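Local coordinates for protein oxygen-independent coproporphyrinogen III oxidase (Escherichia coli, PDB 1OLT) that catalyses the anaerobic oxidative decarboxylation of two propionate groups of coproporphyrinogen III to the vinyl groups of protoporphyrinogen IX, using S-adenosylmethionine and a [4Fe-4S] cluster, at residues 98-103 / 132-137; 121-126 / 162-167. All coordinates share one frame; numbering follows the deposited sequence. Where two conformers were deposited one is given.

Contact 1: residues 98-103 / 132-137; sequences PLFAGR and ENFQFN
Phe-100 and Phe-134 meet as a methylene against a ring edge. CB of Phe-100 lies 4.2 Å from CE1 of Phe-134, near the plane of the Phe-134 ring. It is the CB of Phe-100, not its ring, that comes closest to the Phe-134 ring. Phe-134 carries CG beside its backbone N and anti to its carbonyl carbon (chi1 -61°). This torsion swings CE1 toward CB of Phe-100, nearer to 98-103 than the start of the side chain. Both rings are buried, and both also pack on Leu-53 and Leu-322 of neighbouring strands.

The second touch is smaller. CB of Gln-135 rests 3.6 Å from the carbonyl O of Arg-103. In the radical SAM core, both segments lead from a helix into a strand. Segment 98-103 comes just before strand 105-112 of the parallel sheet. Segment 132-137 runs into the short strand 136-137, where Gln-135 and Asn-137 form backbone bonds with Val-105 at the start of strand 105-112.

Polar linkage between the backbones runs through water 1. This water accepts from Gln-135 N at 2.9 Å. It also lies 3.0 Å from Arg-103 O and 3.1 Å from Phe-100 O. It has more acceptors in reach than protons to give, so which carbonyl it serves is not settled. The two carbonyls come from the ends of a type I beta turn, closed by Arg-103 N bonding to Phe-100 O at 2.9 Å. Arg-103 was deposited in two conformers. In the one described, its guanidinium points away from 132-137 and NH1 forms a salt bridge with Asp-320. CD1 of Phe-100 lies 4.0 Å above one face of the Arg-103 guanidinium, off its centre.

Contact 2: residues 121-126 / 162-167; sequences AQISRL and EGFNRL
This contact joins two neighbouring helices on the outside of the radical SAM barrel. Helix 120-133 meets the Schellman motif that ends helix 154-161, where Gly-163 takes a positive phi (105°).

The main bond runs from Ser-124 OG to Glu-162 OE2 at 2.6 Å. The hydroxyl meets the carboxylate from above its plane, about 50° out of it. OG also has Lys-120 O, one turn back in its own helix, as an acceptor, so its single proton may be shared. Water 2 holds the other carboxylate oxygen. It gives one proton to Glu-162 OE1 at 2.8 Å and one to Ser-124 O at 2.7 Å. Both oxygens of the carboxylate are thus tied to the same serine. Glu-162 reaches it by a bend in its chain (chi2 -73°). With an alanine here, Ser-124 OG would probably lose its carboxylate acceptor and keep its bond to Lys-120 O, and water 2 would lose one of the two acceptors that hold it in the bridge.

Beside this polar link, one residue earlier in the helix, is an apolar one. CG2 of Ile-123 is 4.2 Å from CG of Glu-162 and 4.5 Å from CE1 of Phe-164. The Phe-164 ring is buried and packs on Ile-142 and Ile-144 of strand 140-146 and on Leu-159. Arg-131, further along helix 120-133, adds a bond from NH2 to Glu-162 O.

Helices packed side by side outside parallel strands are typical of beta-alpha barrels such as this radical SAM core.

From the N terminus, helix 80-96 ends and the chain enters 98-103, then runs along strand 105-112 to helix 120-133. The start of that helix gives 121-126. Its end leads into 132-137, where contact 1 closes a loop of one strand and one helix. The chain goes on through strand 140-146 and helix 154-161 to 162-167, where contact 2 closes a second loop that overlaps the first. The segments alternate, so the two contacts cross. Their nearest atoms are about 7 Å apart. Contact 1 ties the exit of helix 120-133 to the loop before strand 105-112. Contact 2 ties the first half of the helix to the turn between helix 154-161 and strand 166-172.

Contact 1: residues 98-103 / 132-137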
ATOM      1  N   PRO A  98       2.899 -25.872  -0.748  1.00 14.67           N
ATOM      2  CA  PRO A  98       2.007 -27.034  -0.816  1.00 14.83           C
ATOM      3  C   PRO A  98       0.658 -26.825  -0.124  1.00 14.41           C
ATOM      4  O   PRO A  98      -0.293 -27.477  -0.494  1.00 12.75           O
ATOM      5  CB  PRO A  98       2.804 -28.178  -0.140  1.00 15.41           C
ATOM      6  CG  PRO A  98       4.261 -27.733  -0.242  1.00 14.96           C
ATOM      7  CD  PRO A  98       4.219 -26.211  -0.151  1.00 15.34           C
ATOM      8  N   LEU A  99       0.583 -25.913   0.838  1.00 13.80           N
ATOM      9  CA  LEU A  99      -0.689 -25.586   1.500  1.00 14.14           C
ATOM     10  C   LEU A  99      -1.696 -24.958   0.506  1.00 14.21           C
ATOM     11  O   LEU A  99      -2.892 -24.980   0.732  1.00 13.34           O
ATOM     12  CB  LEU A  99      -0.466 -24.638   2.675  1.00 14.23           C
ATOM     13  CG  LEU A  99       0.468 -25.108   3.786  1.00 15.89           C
ATOM     14  CD1 LEU A  99       0.610 -24.024   4.758  1.00 17.04           C
ATOM     15  CD2 LEU A  99      -0.030 -26.367   4.460  1.00 18.81           C
ATOM     16  N   PHE A 100      -1.182 -24.433  -0.604  1.00 13.91           N
ATOM     17  CA  PHE A 100      -1.975 -23.717  -1.586  1.00 14.43           C
ATOM     18  C   PHE A 100      -2.009 -24.390  -2.944  1.00 15.05           C
ATOM     19  O   PHE A 100      -2.307 -23.717  -3.942  1.00 15.61           O
ATOM     20  CB  PHE A 100      -1.390 -22.266  -1.724  1.00 14.49           C
ATOM     21  CG  PHE A 100      -1.372 -21.505  -0.420  1.00 14.45           C
ATOM     22  CD1 PHE A 100      -2.524 -20.814   0.037  1.00 15.74           C
ATOM     23  CD2 PHE A 100      -0.259 -21.521   0.377  1.00 13.62           C
ATOM     24  CE1 PHE A 100      -2.503 -20.118   1.260  1.00 15.20           C
ATOM     25  CE2 PHE A 100      -0.231 -20.861   1.598  1.00 13.81           C
ATOM     26  CZ  PHE A 100      -1.359 -20.155   2.047  1.00 13.70           C
ATOM     27  N   ALA A 101      -1.708 -25.698  -2.998  1.00 15.95           N
ATOM     28  CA  ALA A 101      -1.627 -26.452  -4.266  1.00 16.41           C
ATOM     29  C   ALA A 101      -2.872 -26.369  -5.158  1.00 17.68           C
ATOM     30  O   ALA A 101      -2.758 -26.400  -6.395  1.00 18.69           O
ATOM     31  CB  ALA A 101      -1.340 -27.981  -3.981  1.00 17.14           C
ATOM     32  N   GLY A 102      -4.057 -26.336  -4.559  1.00 17.73           N
ATOM     33  CA  GLY A 102      -5.281 -26.146  -5.364  1.00 18.38           C
ATOM     34  C   GLY A 102      -5.626 -24.699  -5.831  1.00 17.83           C
ATOM     35  O   GLY A 102      -6.618 -24.483  -6.469  1.00 16.62           O
ATOM     36  N   ARG A 103      -4.800 -23.715  -5.479  0.50 17.52           N
ATOM     37  CA  ARG A 103      -5.161 -22.331  -5.708  0.50 17.04           C
ATOM     38  C   ARG A 103      -4.668 -21.872  -7.052  0.50 16.77           C
ATOM     39  O   ARG A 103      -3.781 -22.496  -7.657  0.50 17.13           O
ATOM     40  CB  ARG A 103      -4.576 -21.438  -4.617  0.50 17.28           C
ATOM     41  CG  ARG A 103      -4.971 -21.847  -3.204  0.50 19.02           C
ATOM     42  CD  ARG A 103      -6.391 -21.556  -2.802  0.50 19.15           C
ATOM     43  NE  ARG A 103      -6.447 -21.523  -1.338  0.50 19.85           N
ATOM     44  CZ  ARG A 103      -6.745 -20.464  -0.601  0.50 20.56           C
ATOM     45  NH1 ARG A 103      -7.100 -19.311  -1.166  0.50 20.04           N
ATOM     46  NH2 ARG A 103      -6.723 -20.580   0.724  0.50 21.90           N
ATOM     47  N   GLU A 132       7.056 -22.128 -10.267  1.00 13.31           N
ATOM     48  CA  GLU A 132       7.094 -23.569 -10.158  1.00 15.11           C
ATOM     49  C   GLU A 132       6.401 -24.067  -8.931  1.00 14.18           C
ATOM     50  O   GLU A 132       6.130 -25.236  -8.870  1.00 14.69           O
ATOM     51  CB  GLU A 132       8.549 -24.088 -10.173  1.00 16.07           C
ATOM     52  CG  GLU A 132       9.115 -23.910 -11.577  1.00 20.35           C
ATOM     53  CD  GLU A 132      10.520 -24.488 -11.734  1.00 25.82           C
ATOM     54  OE1 GLU A 132      11.199 -24.720 -10.695  1.00 26.66           O
ATOM     55  OE2 GLU A 132      10.915 -24.638 -12.911  1.00 27.25           O
ATOM     56  N   ASN A 133       6.130 -23.219  -7.944  1.00 12.02           N
ATOM     57  CA  ASN A 133       5.501 -23.685  -6.717  1.00 12.60           C
ATOM     58  C   ASN A 133       4.052 -23.240  -6.494  1.00 12.75           C
ATOM     59  O   ASN A 133       3.391 -23.777  -5.620  1.00 12.20           O
ATOM     60  CB  ASN A 133       6.356 -23.298  -5.514  1.00 12.24           C
ATOM     61  CG  ASN A 133       7.558 -24.197  -5.406  1.00 15.04           C
ATOM     62  OD1 ASN A 133       7.400 -25.310  -5.023  1.00 15.98           O
ATOM     63  ND2 ASN A 133       8.765 -23.717  -5.828  1.00  7.54           N
ATOM     64  N   PHE A 134       3.600 -22.275  -7.286  1.00 13.06           N
ATOM     65  CA  PHE A 134       2.211 -21.821  -7.290  1.00 14.40           C
ATOM     66  C   PHE A 134       1.729 -21.812  -8.733  1.00 14.76           C
ATOM     67  O   PHE A 134       2.530 -21.613  -9.670  1.00 15.65           O
ATOM     68  CB  PHE A 134       2.081 -20.377  -6.719  1.00 13.24           C
ATOM     69  CG  PHE A 134       2.536 -20.221  -5.288  1.00 12.87           C
ATOM     70  CD1 PHE A 134       1.681 -20.458  -4.249  1.00 11.98           C
ATOM     71  CD2 PHE A 134       3.834 -19.783  -4.992  1.00 13.93           C
ATOM     72  CE1 PHE A 134       2.078 -20.267  -2.948  1.00 11.42           C
ATOM     73  CE2 PHE A 134       4.242 -19.598  -3.709  1.00 13.39           C
ATOM     74  CZ  PHE A 134       3.372 -19.832  -2.680  1.00 15.27           C
ATOM     75  N   GLN A 135       0.442 -22.002  -8.911  1.00 14.61           N
ATOM     76  CA  GLN A 135      -0.196 -21.941 -10.208  1.00 16.18           C
ATOM     77  C   GLN A 135      -0.684 -20.514 -10.541  1.00 16.36           C
ATOM     78  O   GLN A 135      -1.655 -20.034  -9.977  1.00 16.39           O
ATOM     79  CB  GLN A 135      -1.378 -22.936 -10.258  1.00 16.34           C
ATOM     80  CG  GLN A 135      -1.764 -23.242 -11.706  1.00 22.70           C
ATOM     81  CD  GLN A 135      -2.757 -24.397 -11.882  1.00 26.91           C
ATOM     82  OE1 GLN A 135      -2.849 -25.324 -11.028  1.00 31.28           O
ATOM     83  NE2 GLN A 135      -3.499 -24.364 -13.013  1.00 28.21           N
ATOM     84  N   PHE A 136      -0.010 -19.869 -11.488  1.00 16.63           N
ATOM     85  CA  PHE A 136      -0.301 -18.488 -11.868  1.00 16.70           C
ATOM     86  C   PHE A 136      -1.325 -18.465 -12.967  1.00 16.25           C
ATOM     87  O   PHE A 136      -1.202 -19.220 -13.956  1.00 14.78           O
ATOM     88  CB  PHE A 136       0.950 -17.799 -12.407  1.00 16.39           C
ATOM     89  CG  PHE A 136       1.826 -17.254 -11.364  1.00 17.56           C
ATOM     90  CD1 PHE A 136       2.431 -18.100 -10.429  1.00 18.48           C
ATOM     91  CD2 PHE A 136       2.062 -15.917 -11.292  1.00 20.36           C
ATOM     92  CE1 PHE A 136       3.253 -17.605  -9.469  1.00 17.81           C
ATOM     93  CE2 PHE A 136       2.888 -15.397 -10.292  1.00 18.06           C
ATOM     94  CZ  PHE A 136       3.465 -16.260  -9.379  1.00 20.68           C
ATOM     95  N   ASN A 137      -2.336 -17.608 -12.820  1.00 15.71           N
ATOM     96  CA  ASN A 137      -3.243 -17.343 -13.942  1.00 16.56           C
ATOM     97  C   ASN A 137      -2.402 -16.661 -15.056  1.00 17.06           C
ATOM     98  O   ASN A 137      -1.483 -15.876 -14.795  1.00 15.06           O
ATOM     99  CB  ASN A 137      -4.422 -16.417 -13.571  1.00 16.05           C
ATOM    100  CG  ASN A 137      -5.367 -17.024 -12.563  1.00 16.33           C
ATOM    101  OD1 ASN A 137      -5.378 -18.243 -12.351  1.00 16.49           O
ATOM    102  ND2 ASN A 137      -6.194 -16.173 -11.937  1.00 14.62           N
TER
HETATM  103  O   HOH W   1      -1.028 -22.412  -6.498  1.00 32.67           O

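Contact 2: residues 121-126 / 162-167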
ATOM      1  N   ALA A 121      19.777 -12.102 -12.569  1.00 13.84           N
ATOM      2  CA  ALA A 121      19.795 -13.520 -12.187  1.00 13.67           C
ATOM      3  C   ALA A 121      18.947 -13.799 -10.942  1.00 13.35           C
ATOM      4  O   ALA A 121      18.223 -14.750 -10.924  1.00 13.38           O
ATOM      5  CB  ALA A 121      21.266 -14.045 -11.965  1.00 14.19           C
ATOM      6  N   GLN A 122      19.025 -12.952  -9.951  1.00 12.54           N
ATOM      7  CA  GLN A 122      18.228 -13.069  -8.736  1.00 12.74           C
ATOM      8  C   GLN A 122      16.698 -12.886  -8.990  1.00 12.71           C
ATOM      9  O   GLN A 122      15.864 -13.646  -8.481  1.00 11.88           O
ATOM     10  CB  GLN A 122      18.745 -12.052  -7.671  1.00 13.44           C
ATOM     11  CG  GLN A 122      20.117 -12.440  -7.199  1.00 14.81           C
ATOM     12  CD  GLN A 122      20.838 -11.340  -6.507  1.00 14.92           C
ATOM     13  OE1 GLN A 122      20.463 -10.131  -6.631  1.00 14.23           O
ATOM     14  NE2 GLN A 122      21.966 -11.704  -5.842  1.00 13.71           N
ATOM     15  N   ILE A 123      16.347 -11.909  -9.806  1.00 12.86           N
ATOM     16  CA  ILE A 123      14.954 -11.699 -10.219  1.00 12.75           C
ATOM     17  C   ILE A 123      14.474 -12.974 -10.849  1.00 12.20           C
ATOM     18  O   ILE A 123      13.396 -13.473 -10.522  1.00 11.63           O
ATOM     19  CB  ILE A 123      14.867 -10.560 -11.235  1.00 12.31           C
ATOM     20  CG1 ILE A 123      15.065  -9.244 -10.525  1.00 14.89           C
ATOM     21  CG2 ILE A 123      13.526 -10.590 -11.938  1.00 14.00           C
ATOM     22  CD1 ILE A 123      15.379  -8.090 -11.432  1.00 17.04           C
ATOM     23  N   SER A 124      15.261 -13.520 -11.787  1.00 12.34           N
ATOM     24  CA  SER A 124      14.846 -14.754 -12.461  1.00 13.20           C
ATOM     25  C   SER A 124      14.706 -15.925 -11.513  1.00 12.77           C
ATOM     26  O   SER A 124      13.769 -16.768 -11.645  1.00 12.32           O
ATOM     27  CB  SER A 124      15.810 -15.158 -13.605  1.00 13.41           C
ATOM     28  OG  SER A 124      15.837 -14.188 -14.620  1.00 13.38           O
ATOM     29  N   ARG A 125      15.662 -16.025 -10.595  1.00 12.17           N
ATOM     30  CA  ARG A 125      15.614 -17.108  -9.618  1.00 12.40           C
ATOM     31  C   ARG A 125      14.302 -17.069  -8.761  1.00 11.90           C
ATOM     32  O   ARG A 125      13.668 -18.093  -8.526  1.00 11.00           O
ATOM     33  CB  ARG A 125      16.829 -17.088  -8.692  1.00 12.15           C
ATOM     34  CG  ARG A 125      16.857 -18.197  -7.630  1.00 11.92           C
ATOM     35  CD  ARG A 125      18.029 -18.080  -6.623  1.00 13.64           C
ATOM     36  NE  ARG A 125      17.829 -19.034  -5.548  1.00 14.51           N
ATOM     37  CZ  ARG A 125      18.485 -19.009  -4.412  1.00 15.84           C
ATOM     38  NH1 ARG A 125      19.390 -18.083  -4.179  1.00 14.30           N
ATOM     39  NH2 ARG A 125      18.236 -19.945  -3.482  1.00 16.84           N
ATOM     40  N   LEU A 126      13.959 -15.913  -8.250  1.00 12.15           N
ATOM     41  CA  LEU A 126      12.792 -15.798  -7.449  1.00 11.48           C
ATOM     42  C   LEU A 126      11.529 -16.043  -8.215  1.00 12.46           C
ATOM     43  O   LEU A 126      10.634 -16.730  -7.703  1.00 12.45           O
ATOM     44  CB  LEU A 126      12.762 -14.464  -6.721  1.00 11.77           C
ATOM     45  CG  LEU A 126      11.588 -14.203  -5.793  1.00  9.41           C
ATOM     46  CD1 LEU A 126      11.369 -15.304  -4.759  1.00  9.41           C
ATOM     47  CD2 LEU A 126      11.788 -12.918  -5.131  1.00 12.33           C
ATOM     48  N   GLU A 162      10.200 -11.568 -17.689  1.00 13.88           N
ATOM     49  CA  GLU A 162       9.793 -12.405 -16.546  1.00 14.95           C
ATOM     50  C   GLU A 162       8.320 -12.321 -16.214  1.00 15.76           C
ATOM     51  O   GLU A 162       7.859 -13.053 -15.379  1.00 16.57           O
ATOM     52  CB  GLU A 162      10.616 -12.093 -15.287  1.00 15.12           C
ATOM     53  CG  GLU A 162      12.090 -12.409 -15.427  1.00 16.17           C
ATOM     54  CD  GLU A 162      12.408 -13.930 -15.419  1.00 19.94           C
ATOM     55  OE1 GLU A 162      11.549 -14.731 -14.996  1.00 18.20           O
ATOM     56  OE2 GLU A 162      13.518 -14.298 -15.841  1.00 20.74           O
ATOM     57  N   GLY A 163       7.568 -11.462 -16.904  1.00 15.40           N
ATOM     58  CA  GLY A 163       6.114 -11.467 -16.838  1.00 15.19           C
ATOM     59  C   GLY A 163       5.609 -10.293 -15.977  1.00 14.06           C
ATOM     60  O   GLY A 163       4.399 -10.161 -15.784  1.00 13.15           O
ATOM     61  N   PHE A 164       6.499  -9.421 -15.524  1.00 12.32           N
ATOM     62  CA  PHE A 164       5.998  -8.218 -14.806  1.00 13.21           C
ATOM     63  C   PHE A 164       5.232  -7.317 -15.765  1.00 13.16           C
ATOM     64  O   PHE A 164       5.676  -7.111 -16.880  1.00 13.07           O
ATOM     65  CB  PHE A 164       7.109  -7.459 -14.134  1.00 13.00           C
ATOM     66  CG  PHE A 164       7.644  -8.142 -12.901  1.00 14.78           C
ATOM     67  CD1 PHE A 164       8.658  -9.087 -12.992  1.00 14.39           C
ATOM     68  CD2 PHE A 164       7.121  -7.874 -11.653  1.00 14.97           C
ATOM     69  CE1 PHE A 164       9.134  -9.675 -11.866  1.00 13.82           C
ATOM     70  CE2 PHE A 164       7.590  -8.534 -10.524  1.00 15.05           C
ATOM     71  CZ  PHE A 164       8.614  -9.399 -10.639  1.00 13.08           C
ATOM     72  N   ASN A 165       4.073  -6.840 -15.345  1.00 13.41           N
ATOM     73  CA  ASN A 165       3.229  -5.944 -16.178  1.00 14.01           C
ATOM     74  C   ASN A 165       2.820  -4.604 -15.535  1.00 14.89           C
ATOM     75  O   ASN A 165       2.130  -3.767 -16.195  1.00 15.14           O
ATOM     76  CB  ASN A 165       2.011  -6.692 -16.742  1.00 14.40           C
ATOM     77  CG  ASN A 165       1.248  -7.512 -15.692  1.00 15.84           C
ATOM     78  OD1 ASN A 165       1.116  -7.134 -14.534  1.00 13.76           O
ATOM     79  ND2 ASN A 165       0.711  -8.623 -16.131  1.00 16.47           N
ATOM     80  N   ARG A 166       3.181  -4.444 -14.263  0.80 14.88           N
ATOM     81  CA  ARG A 166       2.974  -3.223 -13.571  0.80 15.46           C
ATOM     82  C   ARG A 166       4.164  -2.844 -12.729  0.80 14.53           C
ATOM     83  O   ARG A 166       4.785  -3.654 -12.119  0.80 13.45           O
ATOM     84  CB  ARG A 166       1.816  -3.318 -12.637  0.80 16.71           C
ATOM     85  CG  ARG A 166       0.621  -3.891 -13.280  0.80 20.69           C
ATOM     86  CD  ARG A 166      -0.598  -3.464 -12.684  0.80 26.47           C
ATOM     87  NE  ARG A 166      -1.722  -3.667 -13.592  0.80 28.86           N
ATOM     88  CZ  ARG A 166      -2.943  -3.597 -13.182  0.80 31.12           C
ATOM     89  NH1 ARG A 166      -3.165  -3.289 -11.896  0.80 31.48           N
ATOM     90  NH2 ARG A 166      -3.952  -3.819 -14.047  0.80 32.53           N
ATOM     91  N   LEU A 167       4.453  -1.552 -12.679  0.70 13.22           N
ATOM     92  CA  LEU A 167       5.512  -1.047 -11.810  0.70 14.30           C
ATOM     93  C   LEU A 167       5.130   0.258 -11.088  0.70 13.38           C
ATOM     94  O   LEU A 167       4.307   1.046 -11.583  0.70 12.32           O
ATOM     95  CB  LEU A 167       6.830  -0.895 -12.582  0.70 14.84           C
ATOM     96  CG  LEU A 167       7.227   0.269 -13.488  0.70 17.39           C
ATOM     97  CD1 LEU A 167       7.506   1.619 -12.820  0.70 17.90           C
ATOM     98  CD2 LEU A 167       8.479  -0.184 -14.261  0.70 19.81           C
TER
HETATM   99  O   HOH W   2      12.760 -17.104 -14.170  1.00 23.10           O